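Local coordinates for putative polysaccharide biosynthesis protein with aminopeptidase-like domain (Clostridium acetobutylicum, PDB 3K9T), which binds one zinc ion per subunit and probably takes part in the biosynthesis of modified polysaccharides, with no peptidase activity expected despite its aminopeptidase-like domain, at residues A[172-177]-A[210-215]; A[243-248]-A[307-312]; A[180-185]-A[216-221]; A[226-231]-A[299-304]. All blocks are in the same frame, centred on the assembly; numbering follows the deposited sequence.

In the fold
All four contacts lie in the aminopeptidase-like alpha/beta domain and gather round its mixed sheet. From the N terminus, strand 166-174 and strand 181-187 lead into helix 194-211; interaction 1 closes a 32-residue loop at 210-215, and interaction 3 then closes its own at 216-221. Their segments alternate, so these two loops cross, and they touch where I174 N meets Y220 O. Further on, 226-231 and 243-248 wait for their partners at 299-304 and 307-312, so interactions 4 and 2 cross in the same manner. Interactions 2 and 3 join at neighbouring strands 245-250 and 181-187, while F302 of interaction 4 packs on L183 and T185.

Interaction 1 of 4, residues A[172-177]-A[210-215]; sequences YYIRGE and ALSKLK
Y172 and S212 meet hydroxyl to hydroxyl where strand 166-174 of the mixed sheet packs against the C-terminal part of helix 194-211, in the alpha/beta sandwich of the aminopeptidase-like domain. Y172 OH donates to S212 OG at 2.7 Å. The serine oxygen lies at the edge of the tyrosine ring, near its plane, and it is also bonded to A208 O, one turn back along the helix, so its acceptor and donor roles both have partners. With chi1 at 176° Y172 CG stands beside the carbonyl carbon, and from there the ring carries OH to the serine. Between the polar ends, I174 CD1 reaches the helix 3.8 Å from L211 CB, the side chains crossing at about a right angle. From L211 to L214 the backbone makes a type I turn, and L214 N is bonded to L211 O at 2.9 Å. A water near L214 O (3.3 Å) and, more weakly, R175 O has more acceptors in reach than protons, so this bridge is tentative. R175 NH1 donates to G176 O, lying 9° out of the guanidinium plane. At the exposed far end K215 NZ forms a salt bridge, as a hydrogen bond weak, with E177 OE2, 3.1 Å away.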
loop_
_atom_site.group_PDB
_atom_site.type_symbol
_atom_site.label_atom_id
_atom_site.label_comp_id
_atom_site.label_asym_id
_atom_site.label_seq_id
_atom_site.Cartn_x
_atom_site.Cartn_y
_atom_site.Cartn_z
ATOM N N TYR A 172 36.446 9.678 -16.699
ATOM C CA TYR A 172 37.334 8.604 -16.263
ATOM C C TYR A 172 36.538 7.304 -16.252
ATOM O O TYR A 172 35.419 7.265 -15.734
ATOM C CB TYR A 172 37.892 8.901 -14.887
ATOM C CG TYR A 172 38.755 7.802 -14.315
ATOM C CD1 TYR A 172 39.772 7.213 -15.069
ATOM C CD2 TYR A 172 38.584 7.378 -12.998
ATOM C CE1 TYR A 172 40.550 6.221 -14.536
ATOM C CE2 TYR A 172 39.374 6.389 -12.455
ATOM C CZ TYR A 172 40.350 5.817 -13.224
ATOM O OH TYR A 172 41.122 4.842 -12.668
ATOM N N TYR A 173 37.102 6.268 -16.862
ATOM C CA TYR A 173 36.450 4.959 -16.993
ATOM C C TYR A 173 37.291 3.845 -16.388
ATOM O O TYR A 173 38.441 3.723 -16.714
ATOM C CB TYR A 173 36.261 4.631 -18.456
ATOM C CG TYR A 173 35.585 3.321 -18.705
ATOM C CD1 TYR A 173 34.232 3.160 -18.432
ATOM C CD2 TYR A 173 36.288 2.235 -19.215
ATOM C CE1 TYR A 173 33.606 1.976 -18.660
ATOM C CE2 TYR A 173 35.654 1.018 -19.447
ATOM C CZ TYR A 173 34.329 0.908 -19.167
ATOM O OH TYR A 173 33.693 -0.271 -19.393
ATOM N N ILE A 174 36.705 3.064 -15.492
ATOM C CA ILE A 174 37.322 1.891 -14.912
ATOM C C ILE A 174 36.596 0.687 -15.508
ATOM O O ILE A 174 35.363 0.566 -15.377
ATOM C CB ILE A 174 37.146 1.851 -13.387
ATOM C CG1 ILE A 174 37.818 3.051 -12.731
ATOM C CG2 ILE A 174 37.701 0.562 -12.795
ATOM C CD1 ILE A 174 37.562 3.139 -11.228
ATOM N N ARG A 175 37.357 -0.170 -16.190
ATOM C CA ARG A 175 36.833 -1.435 -16.741
ATOM C C ARG A 175 36.714 -2.520 -15.656
ATOM O O ARG A 175 37.690 -2.863 -14.978
ATOM C CB ARG A 175 37.735 -1.954 -17.890
ATOM C CG ARG A 175 37.198 -3.162 -18.661
ATOM C CD ARG A 175 35.647 -3.063 -18.847
ATOM N NE ARG A 175 35.132 -3.824 -19.987
ATOM C CZ ARG A 175 34.667 -5.071 -19.942
ATOM N NH1 ARG A 175 34.626 -5.750 -18.802
ATOM N NH2 ARG A 175 34.245 -5.653 -21.058
ATOM N N GLY A 176 35.518 -3.057 -15.494
ATOM C CA GLY A 176 35.304 -4.151 -14.554
ATOM C C GLY A 176 35.280 -5.491 -15.267
ATOM O O GLY A 176 35.571 -5.567 -16.454
ATOM N N GLU A 177 34.948 -6.552 -14.542
ATOM C CA GLU A 177 34.807 -7.861 -15.163
ATOM C C GLU A 177 33.756 -7.778 -16.222
ATOM O O GLU A 177 33.902 -8.413 -17.246
ATOM C CB GLU A 177 34.400 -8.961 -14.162
ATOM C CG GLU A 177 35.450 -9.268 -13.092
ATOM C CD GLU A 177 36.849 -9.466 -13.686
ATOM O OE1 GLU A 177 37.043 -10.472 -14.425
ATOM O OE2 GLU A 177 37.747 -8.614 -13.418
ATOM N N ALA A 210 39.579 5.728 -4.937
ATOM C CA ALA A 210 39.462 4.463 -4.199
ATOM C C ALA A 210 39.138 3.264 -5.130
ATOM O O ALA A 210 39.782 2.234 -5.049
ATOM C CB ALA A 210 38.403 4.579 -3.068
ATOM N N LEU A 211 38.145 3.398 -6.004
ATOM C CA LEU A 211 37.731 2.295 -6.881
ATOM C C LEU A 211 38.831 1.816 -7.830
ATOM O O LEU A 211 38.947 0.627 -8.110
ATOM C CB LEU A 211 36.465 2.640 -7.664
ATOM C CG LEU A 211 35.136 2.470 -6.932
ATOM C CD1 LEU A 211 34.004 2.557 -7.965
ATOM C CD2 LEU A 211 35.071 1.160 -6.187
ATOM N N SER A 212 39.620 2.771 -8.311
ATOM C CA SER A 212 40.816 2.535 -9.095
ATOM C C SER A 212 41.724 1.454 -8.556
ATOM O O SER A 212 42.462 0.853 -9.312
ATOM C CB SER A 212 41.661 3.813 -9.119
ATOM O OG SER A 212 41.113 4.736 -10.007
ATOM N N LYS A 213 41.725 1.286 -7.244
ATOM C CA LYS A 213 42.620 0.369 -6.583
ATOM C C LYS A 213 42.011 -1.002 -6.317
ATOM O O LYS A 213 42.682 -1.863 -5.754
ATOM C CB LYS A 213 43.077 1.029 -5.288
ATOM C CG LYS A 213 43.920 2.289 -5.590
ATOM C CD LYS A 213 44.301 3.059 -4.364
ATOM C CE LYS A 213 45.346 4.138 -4.690
ATOM N NZ LYS A 213 44.915 5.100 -5.691
ATOM N N LEU A 214 40.766 -1.214 -6.753
ATOM C CA LEU A 214 40.021 -2.443 -6.486
ATOM C C LEU A 214 39.663 -3.195 -7.768
ATOM O O LEU A 214 39.554 -2.614 -8.844
ATOM C CB LEU A 214 38.718 -2.093 -5.773
ATOM C CG LEU A 214 38.768 -1.245 -4.508
ATOM C CD1 LEU A 214 37.367 -1.055 -3.980
ATOM C CD2 LEU A 214 39.624 -1.937 -3.474
ATOM N N LYS A 215 39.451 -4.495 -7.639
ATOM C CA LYS A 215 39.032 -5.326 -8.757
ATOM C C LYS A 215 37.496 -5.375 -8.701
ATOM O O LYS A 215 36.939 -6.054 -7.861
ATOM C CB LYS A 215 39.642 -6.718 -8.594
ATOM C CG LYS A 215 39.288 -7.733 -9.716
ATOM C CD LYS A 215 39.898 -9.136 -9.430
ATOM C CE LYS A 215 39.270 -10.255 -10.292
ATOM N NZ LYS A 215 39.726 -10.215 -11.708
HETATM O O HOH W 1 37.820 -2.759 -11.605
#

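Interaction 2 of 4, residues A[243-248]-A[307-312]; sequences KNIKMG and INLSVG. Unlike the reference sequence in segment 307-312: S310 (reference Pro).
G248 and V311 pair as a parallel beta bridge, with G248 CA 4.3 Å from V311 CA. Two backbone bonds carry the direct link. G312 N donates to G248 O at 3.0 Å, with an angle of 148° at the hydrogen, whereas G248 N to S310 O is weak despite its 2.9 Å, because that angle is only 127°. Two CA-H...O contacts supplement them: V311 CA sits 3.2 Å from G248 O, and M247 CA lies 3.4 Å from S310 O. The same two carbonyls thus each receive an N-H and a CA-H, as expected between parallel strands.

Just before the bridge the chains are further apart and a water spans them. It accepts from S310 N at 2.8 Å and donates to I245 O, also at 2.8 Å, with a weaker bond to K246 O. It therefore satisfies backbone groups on both segments where direct pairing has not yet begun.

The apolar contact is loose, resting on L309 CD2, which comes 4.2 Å from I245 CB. On the bridge itself, V311 lays CG1 against G248 O and CG2 over G248 CA, glycine having no side chain in the way.

Within the mixed sheet, strand 245-250 has strand 181-187 on one flank and strand 311-315 on the other. The selenomethionine M247 turns to E271 and I272 of helix 271-282, while L309 and V311 pack on F302 of helix 299-302.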
loop_
_atom_site.group_PDB
_atom_site.type_symbol
_atom_site.label_atom_id
_atom_site.label_comp_id
_atom_site.label_asym_id
_atom_site.label_seq_id
_atom_site.Cartn_x
_atom_site.Cartn_y
_atom_site.Cartn_z
ATOM N N LYS A 243 23.184 1.595 -23.491
ATOM C CA LYS A 243 22.657 0.249 -23.211
ATOM C C LYS A 243 23.365 -0.480 -22.036
ATOM O O LYS A 243 22.798 -1.362 -21.444
ATOM C CB LYS A 243 22.692 -0.612 -24.496
ATOM C CG LYS A 243 24.109 -0.887 -25.023
ATOM C CD LYS A 243 24.086 -1.536 -26.409
ATOM C CE LYS A 243 25.486 -1.867 -26.898
ATOM N NZ LYS A 243 26.197 -2.745 -25.906
ATOM N N ASN A 244 24.599 -0.129 -21.713
ATOM C CA ASN A 244 25.312 -0.750 -20.608
ATOM C C ASN A 244 25.136 -0.069 -19.265
ATOM O O ASN A 244 25.548 -0.636 -18.271
ATOM C CB ASN A 244 26.816 -0.752 -20.875
ATOM C CG ASN A 244 27.206 -1.552 -22.111
ATOM O OD1 ASN A 244 26.581 -2.551 -22.443
ATOM N ND2 ASN A 244 28.280 -1.126 -22.770
ATOM N N ILE A 245 24.615 1.151 -19.211
ATOM C CA ILE A 245 24.517 1.852 -17.923
ATOM C C ILE A 245 23.351 1.294 -17.095
ATOM O O ILE A 245 22.179 1.530 -17.374
ATOM C CB ILE A 245 24.419 3.357 -18.119
ATOM C CG1 ILE A 245 25.677 3.837 -18.860
ATOM C CG2 ILE A 245 24.242 4.046 -16.772
ATOM C CD1 ILE A 245 25.512 5.200 -19.523
ATOM N N LYS A 246 23.697 0.514 -16.078
ATOM C CA LYS A 246 22.713 -0.236 -15.308
ATOM C C LYS A 246 22.081 0.701 -14.300
ATOM O O LYS A 246 20.924 0.595 -14.020
ATOM C CB LYS A 246 23.386 -1.425 -14.595
ATOM C CG LYS A 246 22.528 -2.708 -14.427
ATOM C CD LYS A 246 22.843 -3.513 -13.081
ATOM C CE LYS A 246 22.889 -5.082 -13.155
ATOM N NZ LYS A 246 21.938 -5.789 -14.064
HETATM N N MSE A 247 22.869 1.621 -13.769
HETATM C CA MSE A 247 22.421 2.535 -12.745
HETATM C C MSE A 247 23.382 3.732 -12.626
HETATM O O MSE A 247 24.470 3.742 -13.185
HETATM C CB MSE A 247 22.222 1.802 -11.408
HETATM C CG MSE A 247 23.409 1.034 -10.819
HETATM SE SE MSE A 247 22.832 -0.078 -9.316
HETATM C CE MSE A 247 23.065 -1.890 -9.971
ATOM N N GLY A 248 22.952 4.774 -11.937
ATOM C CA GLY A 248 23.790 5.946 -11.798
ATOM C C GLY A 248 23.373 6.857 -10.672
ATOM O O GLY A 248 22.262 6.765 -10.196
ATOM N N ILE A 307 16.149 8.756 -23.068
ATOM C CA ILE A 307 17.423 8.285 -22.489
ATOM C C ILE A 307 17.062 7.206 -21.488
ATOM O O ILE A 307 17.463 6.066 -21.649
ATOM C CB ILE A 307 18.221 9.459 -21.818
ATOM C CG1 ILE A 307 18.508 10.563 -22.855
ATOM C CG2 ILE A 307 19.479 8.948 -21.150
ATOM C CD1 ILE A 307 19.311 10.153 -24.065
ATOM N N ASN A 308 16.324 7.600 -20.440
ATOM C CA ASN A 308 15.552 6.686 -19.620
ATOM C C ASN A 308 16.378 5.693 -18.825
ATOM O O ASN A 308 15.996 4.519 -18.655
ATOM C CB ASN A 308 14.512 5.969 -20.489
ATOM C CG ASN A 308 13.332 5.453 -19.687
ATOM O OD1 ASN A 308 12.740 6.166 -18.872
ATOM N ND2 ASN A 308 12.981 4.210 -19.914
ATOM N N LEU A 309 17.468 6.222 -18.268
ATOM C CA LEU A 309 18.361 5.452 -17.403
ATOM C C LEU A 309 17.918 5.588 -15.942
ATOM O O LEU A 309 17.123 6.468 -15.643
ATOM C CB LEU A 309 19.793 5.958 -17.526
ATOM C CG LEU A 309 20.401 6.038 -18.914
ATOM C CD1 LEU A 309 21.693 6.898 -18.827
ATOM C CD2 LEU A 309 20.643 4.616 -19.439
ATOM N N SER A 310 18.433 4.717 -15.058
ATOM C CA SER A 310 18.102 4.779 -13.649
ATOM C C SER A 310 19.165 5.554 -12.918
ATOM O O SER A 310 20.150 4.988 -12.465
ATOM C CB SER A 310 17.972 3.376 -13.030
ATOM O OG SER A 310 17.274 2.571 -13.926
ATOM N N VAL A 311 18.954 6.844 -12.801
ATOM C CA VAL A 311 19.902 7.707 -12.121
ATOM C C VAL A 311 19.191 8.468 -10.978
ATOM O O VAL A 311 18.193 9.175 -11.187
ATOM C CB VAL A 311 20.573 8.686 -13.133
ATOM C CG1 VAL A 311 21.504 9.673 -12.411
ATOM C CG2 VAL A 311 21.274 7.906 -14.184
ATOM N N GLY A 312 19.696 8.282 -9.768
ATOM C CA GLY A 312 19.249 9.088 -8.625
ATOM C C GLY A 312 20.315 10.088 -8.215
ATOM O O GLY A 312 21.238 10.342 -8.965
HETATM O O HOH W 2 19.837 2.616 -16.315
#

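Interaction 3 of 4, residues A[180-185]-A[216-221]; sequences EEILLT and TKYSYR
R221 grips E181 side-on, its two nitrogens going to different carboxylate oxygens. R221 NE donates to E181 OE2 at 2.6 Å and R221 NH2 to E181 OE1 at 3.0 Å. The groups are not coplanar: both oxygens are approached from above the carboxylate plane, which makes 56° with the guanidinium. R221 runs anti to its backbone N and extended through chi2, then bends at chi3 (-54°), which swings NE and NH2 over to E181. Its remaining nitrogen, NH1, forms a salt bridge with E171, so the guanidinium is held between two acids.

The two backbones form a regular parallel ladder. S219 N bonds to E180 O, I182 N to S219 O at 2.8 Å, R221 N to I182 O, and L184 N to R221 O at 2.9 Å. These strands, 181-187 and 219-225, are the two arms of a beta-alpha-beta crossover whose helix is 194-211, and their short segments diverge by 22°.

On the face away from the salt bridge, I182 lies alongside Y220, pointing the same way. Its CG1 stands 4.3 Å from the centroid of the Y220 ring in an off-centre CH-pi contact, and Y220 OH bonds to E354. CD1 of I182 sits over one face of the Y218 ring, whose edge is met by E180 O, 3.6 Å from Y218 CD1.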
loop_
_atom_site.group_PDB
_atom_site.type_symbol
_atom_site.label_atom_id
_atom_site.label_comp_id
_atom_site.label_asym_id
_atom_site.label_seq_id
_atom_site.Cartn_x
_atom_site.Cartn_y
_atom_site.Cartn_z
ATOM N N GLU A 180 28.690 -3.974 -17.929
ATOM C CA GLU A 180 27.599 -3.260 -17.289
ATOM C C GLU A 180 28.228 -2.207 -16.422
ATOM O O GLU A 180 29.241 -2.440 -15.766
ATOM C CB GLU A 180 26.723 -4.183 -16.493
ATOM C CG GLU A 180 25.814 -4.979 -17.370
ATOM C CD GLU A 180 25.435 -6.280 -16.740
ATOM O OE1 GLU A 180 24.668 -6.257 -15.738
ATOM O OE2 GLU A 180 25.928 -7.313 -17.264
ATOM N N GLU A 181 27.613 -1.045 -16.431
ATOM C CA GLU A 181 28.282 0.131 -16.006
ATOM C C GLU A 181 27.482 0.883 -14.961
ATOM O O GLU A 181 26.248 0.972 -15.051
ATOM C CB GLU A 181 28.447 0.985 -17.253
ATOM C CG GLU A 181 29.407 2.086 -17.147
ATOM C CD GLU A 181 29.563 2.814 -18.461
ATOM O OE1 GLU A 181 29.963 2.185 -19.470
ATOM O OE2 GLU A 181 29.319 4.035 -18.471
ATOM N N ILE A 182 28.189 1.399 -13.964
ATOM C CA ILE A 182 27.601 2.280 -12.968
ATOM C C ILE A 182 28.175 3.681 -13.323
ATOM O O ILE A 182 29.400 3.808 -13.516
ATOM C CB ILE A 182 27.995 1.866 -11.534
ATOM C CG1 ILE A 182 27.639 0.393 -11.260
ATOM C CG2 ILE A 182 27.449 2.855 -10.509
ATOM C CD1 ILE A 182 26.165 -0.009 -11.361
ATOM N N LEU A 183 27.293 4.687 -13.449
ATOM C CA LEU A 183 27.644 6.055 -13.845
ATOM C C LEU A 183 27.550 7.005 -12.647
ATOM O O LEU A 183 26.530 7.056 -11.959
ATOM C CB LEU A 183 26.694 6.533 -14.956
ATOM C CG LEU A 183 26.880 7.947 -15.578
ATOM C CD1 LEU A 183 28.209 8.138 -16.431
ATOM C CD2 LEU A 183 25.637 8.337 -16.377
ATOM N N LEU A 184 28.617 7.754 -12.389
ATOM C CA LEU A 184 28.621 8.705 -11.297
ATOM C C LEU A 184 29.000 10.026 -11.917
ATOM O O LEU A 184 30.085 10.147 -12.454
ATOM C CB LEU A 184 29.632 8.284 -10.226
ATOM C CG LEU A 184 29.269 6.942 -9.579
ATOM C CD1 LEU A 184 30.395 6.439 -8.767
ATOM C CD2 LEU A 184 28.047 7.111 -8.702
ATOM N N THR A 185 28.110 11.011 -11.858
ATOM C CA THR A 185 28.336 12.266 -12.538
ATOM C C THR A 185 28.338 13.411 -11.547
ATOM O O THR A 185 27.728 13.327 -10.478
ATOM C CB THR A 185 27.238 12.522 -13.606
ATOM O OG1 THR A 185 26.064 13.097 -13.002
ATOM C CG2 THR A 185 26.872 11.232 -14.312
ATOM N N THR A 216 36.816 -4.647 -9.582
ATOM C CA THR A 216 35.348 -4.547 -9.534
ATOM C C THR A 216 34.655 -5.428 -10.558
ATOM O O THR A 216 35.226 -5.725 -11.595
ATOM C CB THR A 216 34.859 -3.078 -9.748
ATOM O OG1 THR A 216 35.236 -2.620 -11.061
ATOM C CG2 THR A 216 35.446 -2.166 -8.699
ATOM N N LYS A 217 33.427 -5.849 -10.233
ATOM C CA LYS A 217 32.575 -6.656 -11.128
ATOM C C LYS A 217 32.050 -5.738 -12.215
ATOM O O LYS A 217 32.118 -6.042 -13.412
ATOM C CB LYS A 217 31.393 -7.279 -10.346
ATOM C CG LYS A 217 30.298 -8.053 -11.154
ATOM C CD LYS A 217 29.184 -8.599 -10.185
ATOM C CE LYS A 217 27.783 -8.761 -10.843
ATOM N NZ LYS A 217 26.864 -9.722 -10.121
ATOM N N TYR A 218 31.523 -4.612 -11.775
ATOM C CA TYR A 218 31.014 -3.627 -12.692
ATOM C C TYR A 218 32.092 -2.647 -13.185
ATOM O O TYR A 218 33.159 -2.501 -12.582
ATOM C CB TYR A 218 29.867 -2.844 -12.067
ATOM C CG TYR A 218 28.623 -3.651 -11.825
ATOM C CD1 TYR A 218 27.772 -3.979 -12.865
ATOM C CD2 TYR A 218 28.281 -4.061 -10.550
ATOM C CE1 TYR A 218 26.618 -4.708 -12.639
ATOM C CE2 TYR A 218 27.145 -4.787 -10.323
ATOM C CZ TYR A 218 26.308 -5.098 -11.360
ATOM O OH TYR A 218 25.165 -5.800 -11.094
ATOM N N SER A 219 31.788 -2.038 -14.327
ATOM C CA SER A 219 32.568 -0.969 -14.887
ATOM C C SER A 219 31.985 0.291 -14.299
ATOM O O SER A 219 30.808 0.317 -13.958
ATOM C CB SER A 219 32.481 -0.947 -16.408
ATOM O OG SER A 219 33.212 -2.030 -16.961
ATOM N N TYR A 220 32.835 1.303 -14.133
ATOM C CA TYR A 220 32.450 2.554 -13.535
ATOM C C TYR A 220 32.910 3.707 -14.403
ATOM O O TYR A 220 34.045 3.721 -14.840
ATOM C CB TYR A 220 33.049 2.664 -12.126
ATOM C CG TYR A 220 32.400 1.740 -11.153
ATOM C CD1 TYR A 220 32.752 0.386 -11.124
ATOM C CD2 TYR A 220 31.422 2.206 -10.253
ATOM C CE1 TYR A 220 32.152 -0.481 -10.239
ATOM C CE2 TYR A 220 30.806 1.340 -9.340
ATOM C CZ TYR A 220 31.164 -0.015 -9.361
ATOM O OH TYR A 220 30.587 -0.906 -8.490
ATOM N N ARG A 221 32.017 4.660 -14.651
ATOM C CA ARG A 221 32.340 5.849 -15.412
ATOM C C ARG A 221 32.059 7.066 -14.586
ATOM O O ARG A 221 31.001 7.182 -13.979
ATOM C CB ARG A 221 31.509 5.919 -16.658
ATOM C CG ARG A 221 31.867 7.068 -17.613
ATOM C CD ARG A 221 30.936 7.066 -18.856
ATOM N NE ARG A 221 30.962 5.759 -19.510
ATOM C CZ ARG A 221 31.958 5.312 -20.285
ATOM N NH1 ARG A 221 33.002 6.074 -20.550
ATOM N NH2 ARG A 221 31.906 4.093 -20.825
#

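Interaction 4 of 4, residues A[226-231]-A[299-304]; sequences PETIGS and ERQFSS. With IMD (imidazole), chain E.
Q301 lies against S231 and T228, its CB and CG both passing the serine hydroxyl, with Q301 CG the closer at 3.2 Å from S231 OG, a van der Waals contact and not a hydrogen bond. A bend at chi2 (-55°) then carries the amide across to T228. There NE2 stands 3.7 Å from T228 CG2 and donates to a water at 3.0 Å, which is itself bonded to T228 OG1 at 2.7 Å. OE1 accepts from the backbone N of E367 of the second subunit, so both amide atoms are satisfied and the orientation of the group is fixed.

T228 OG1 sits over a face of the R300 guanidinium, 3.2 Å from R300 NH2 but at an angle too poor for a hydrogen bond; that nitrogen instead forms a salt bridge with E367 of the second subunit. The contact thus lies at the trimer interface and near the metal site, the R300 side chain being about 9 Å from the bound zinc ion. E227 OE2 accepts from N1 of an imidazole, probably from the crystallisation liquor, at 2.6 Å.

T228 takes the N-cap position of helix 229-237, though its side chain makes no capping bond, and packs with I229 on W65 of strand 65-66. This helix start, which follows strand 219-225, is joined to short helix 299-302, whose F302 touches S231 CB and rests on L183 and T185 of strand 181-187.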
loop_
_atom_site.group_PDB
_atom_site.type_symbol
_atom_site.label_atom_id
_atom_site.label_comp_id
_atom_site.label_asym_id
_atom_site.label_seq_id
_atom_site.Cartn_x
_atom_site.Cartn_y
_atom_site.Cartn_z
ATOM N N PRO A 226 29.860 20.488 -17.273
ATOM C CA PRO A 226 28.941 21.543 -16.826
ATOM C C PRO A 226 27.530 21.023 -16.728
ATOM O O PRO A 226 27.132 20.196 -17.564
ATOM C CB PRO A 226 29.004 22.582 -17.972
ATOM C CG PRO A 226 29.576 21.858 -19.157
ATOM C CD PRO A 226 30.518 20.847 -18.540
ATOM N N GLU A 227 26.751 21.538 -15.776
ATOM C CA GLU A 227 25.371 21.088 -15.654
ATOM C C GLU A 227 24.539 21.347 -16.914
ATOM O O GLU A 227 24.732 22.322 -17.629
ATOM C CB GLU A 227 24.666 21.690 -14.434
ATOM C CG GLU A 227 23.358 20.929 -14.077
ATOM C CD GLU A 227 22.653 21.471 -12.849
ATOM O OE1 GLU A 227 22.364 22.670 -12.844
ATOM O OE2 GLU A 227 22.355 20.701 -11.903
ATOM N N THR A 228 23.607 20.435 -17.158
ATOM C CA THR A 228 22.676 20.510 -18.251
ATOM C C THR A 228 23.367 20.397 -19.590
ATOM O O THR A 228 23.293 19.354 -20.195
ATOM C CB THR A 228 21.698 21.745 -18.134
ATOM O OG1 THR A 228 20.927 21.548 -16.966
ATOM C CG2 THR A 228 20.709 21.850 -19.305
ATOM N N ILE A 229 24.018 21.461 -20.043
ATOM C CA ILE A 229 24.690 21.458 -21.356
ATOM C C ILE A 229 25.780 20.360 -21.472
ATOM O O ILE A 229 25.932 19.715 -22.535
ATOM C CB ILE A 229 25.231 22.874 -21.736
ATOM C CG1 ILE A 229 25.779 22.863 -23.163
ATOM C CG2 ILE A 229 26.259 23.393 -20.714
ATOM C CD1 ILE A 229 24.735 22.425 -24.236
ATOM N N GLY A 230 26.495 20.121 -20.372
ATOM C CA GLY A 230 27.525 19.077 -20.342
ATOM C C GLY A 230 26.961 17.680 -20.447
ATOM O O GLY A 230 27.383 16.932 -21.279
ATOM N N SER A 231 25.982 17.337 -19.619
ATOM C CA SER A 231 25.340 16.011 -19.698
ATOM C C SER A 231 24.665 15.757 -21.044
ATOM O O SER A 231 24.751 14.647 -21.588
ATOM C CB SER A 231 24.366 15.785 -18.540
ATOM O OG SER A 231 23.311 16.717 -18.520
ATOM N N GLU A 299 20.027 14.503 -13.443
ATOM C CA GLU A 299 19.102 13.366 -13.462
ATOM C C GLU A 299 17.923 13.652 -14.389
ATOM O O GLU A 299 17.347 12.728 -14.962
ATOM C CB GLU A 299 18.644 13.001 -12.053
ATOM C CG GLU A 299 17.793 14.048 -11.352
ATOM C CD GLU A 299 18.586 15.138 -10.673
ATOM O OE1 GLU A 299 19.838 15.141 -10.800
ATOM O OE2 GLU A 299 17.930 15.978 -10.000
ATOM N N ARG A 300 17.589 14.933 -14.582
ATOM C CA ARG A 300 16.638 15.318 -15.656
ATOM C C ARG A 300 17.039 14.929 -17.062
ATOM O O ARG A 300 16.193 14.533 -17.878
ATOM C CB ARG A 300 16.310 16.809 -15.666
ATOM C CG ARG A 300 17.398 17.725 -15.262
ATOM C CD ARG A 300 16.806 18.977 -14.656
ATOM N NE ARG A 300 16.983 20.048 -15.604
ATOM C CZ ARG A 300 17.723 21.125 -15.381
ATOM N NH1 ARG A 300 18.281 21.327 -14.193
ATOM N NH2 ARG A 300 17.877 22.032 -16.339
ATOM N N GLN A 301 18.310 15.067 -17.385
ATOM C CA GLN A 301 18.738 14.655 -18.726
ATOM C C GLN A 301 18.769 13.131 -18.781
ATOM O O GLN A 301 18.204 12.541 -19.670
ATOM C CB GLN A 301 20.054 15.304 -19.131
ATOM C CG GLN A 301 20.148 16.799 -18.798
ATOM C CD GLN A 301 19.023 17.630 -19.366
ATOM O OE1 GLN A 301 18.406 17.260 -20.379
ATOM N NE2 GLN A 301 18.758 18.787 -18.731
ATOM N N PHE A 302 19.314 12.477 -17.765
ATOM C CA PHE A 302 19.409 11.007 -17.798
ATOM C C PHE A 302 18.062 10.329 -17.735
ATOM O O PHE A 302 17.925 9.207 -18.187
ATOM C CB PHE A 302 20.353 10.474 -16.705
ATOM C CG PHE A 302 21.748 10.975 -16.842
ATOM C CD1 PHE A 302 22.491 10.673 -17.963
ATOM C CD2 PHE A 302 22.317 11.792 -15.870
ATOM C CE1 PHE A 302 23.799 11.173 -18.111
ATOM C CE2 PHE A 302 23.640 12.287 -16.019
ATOM C CZ PHE A 302 24.367 11.973 -17.127
ATOM N N SER A 303 17.075 11.022 -17.184
ATOM C CA SER A 303 15.733 10.488 -17.014
ATOM C C SER A 303 14.735 10.970 -18.056
ATOM O O SER A 303 13.561 10.671 -17.911
ATOM C CB SER A 303 15.230 10.868 -15.633
ATOM O OG SER A 303 16.100 10.323 -14.653
ATOM N N SER A 304 15.184 11.736 -19.066
ATOM C CA SER A 304 14.366 12.086 -20.239
ATOM C C SER A 304 13.827 10.794 -20.786
ATOM O O SER A 304 14.455 9.742 -20.621
ATOM C CB SER A 304 15.181 12.626 -21.415
ATOM O OG SER A 304 16.413 13.138 -21.053
HETATM N N1 IMD E . 21.647 22.291 -9.926
HETATM C C2 IMD E . 22.772 23.028 -9.798
HETATM N N3 IMD E . 22.552 23.976 -8.892
HETATM C C4 IMD E . 21.298 23.837 -8.420
HETATM C C5 IMD E . 20.722 22.763 -9.076
HETATM O O HOH W 3 20.340 19.030 -16.155
#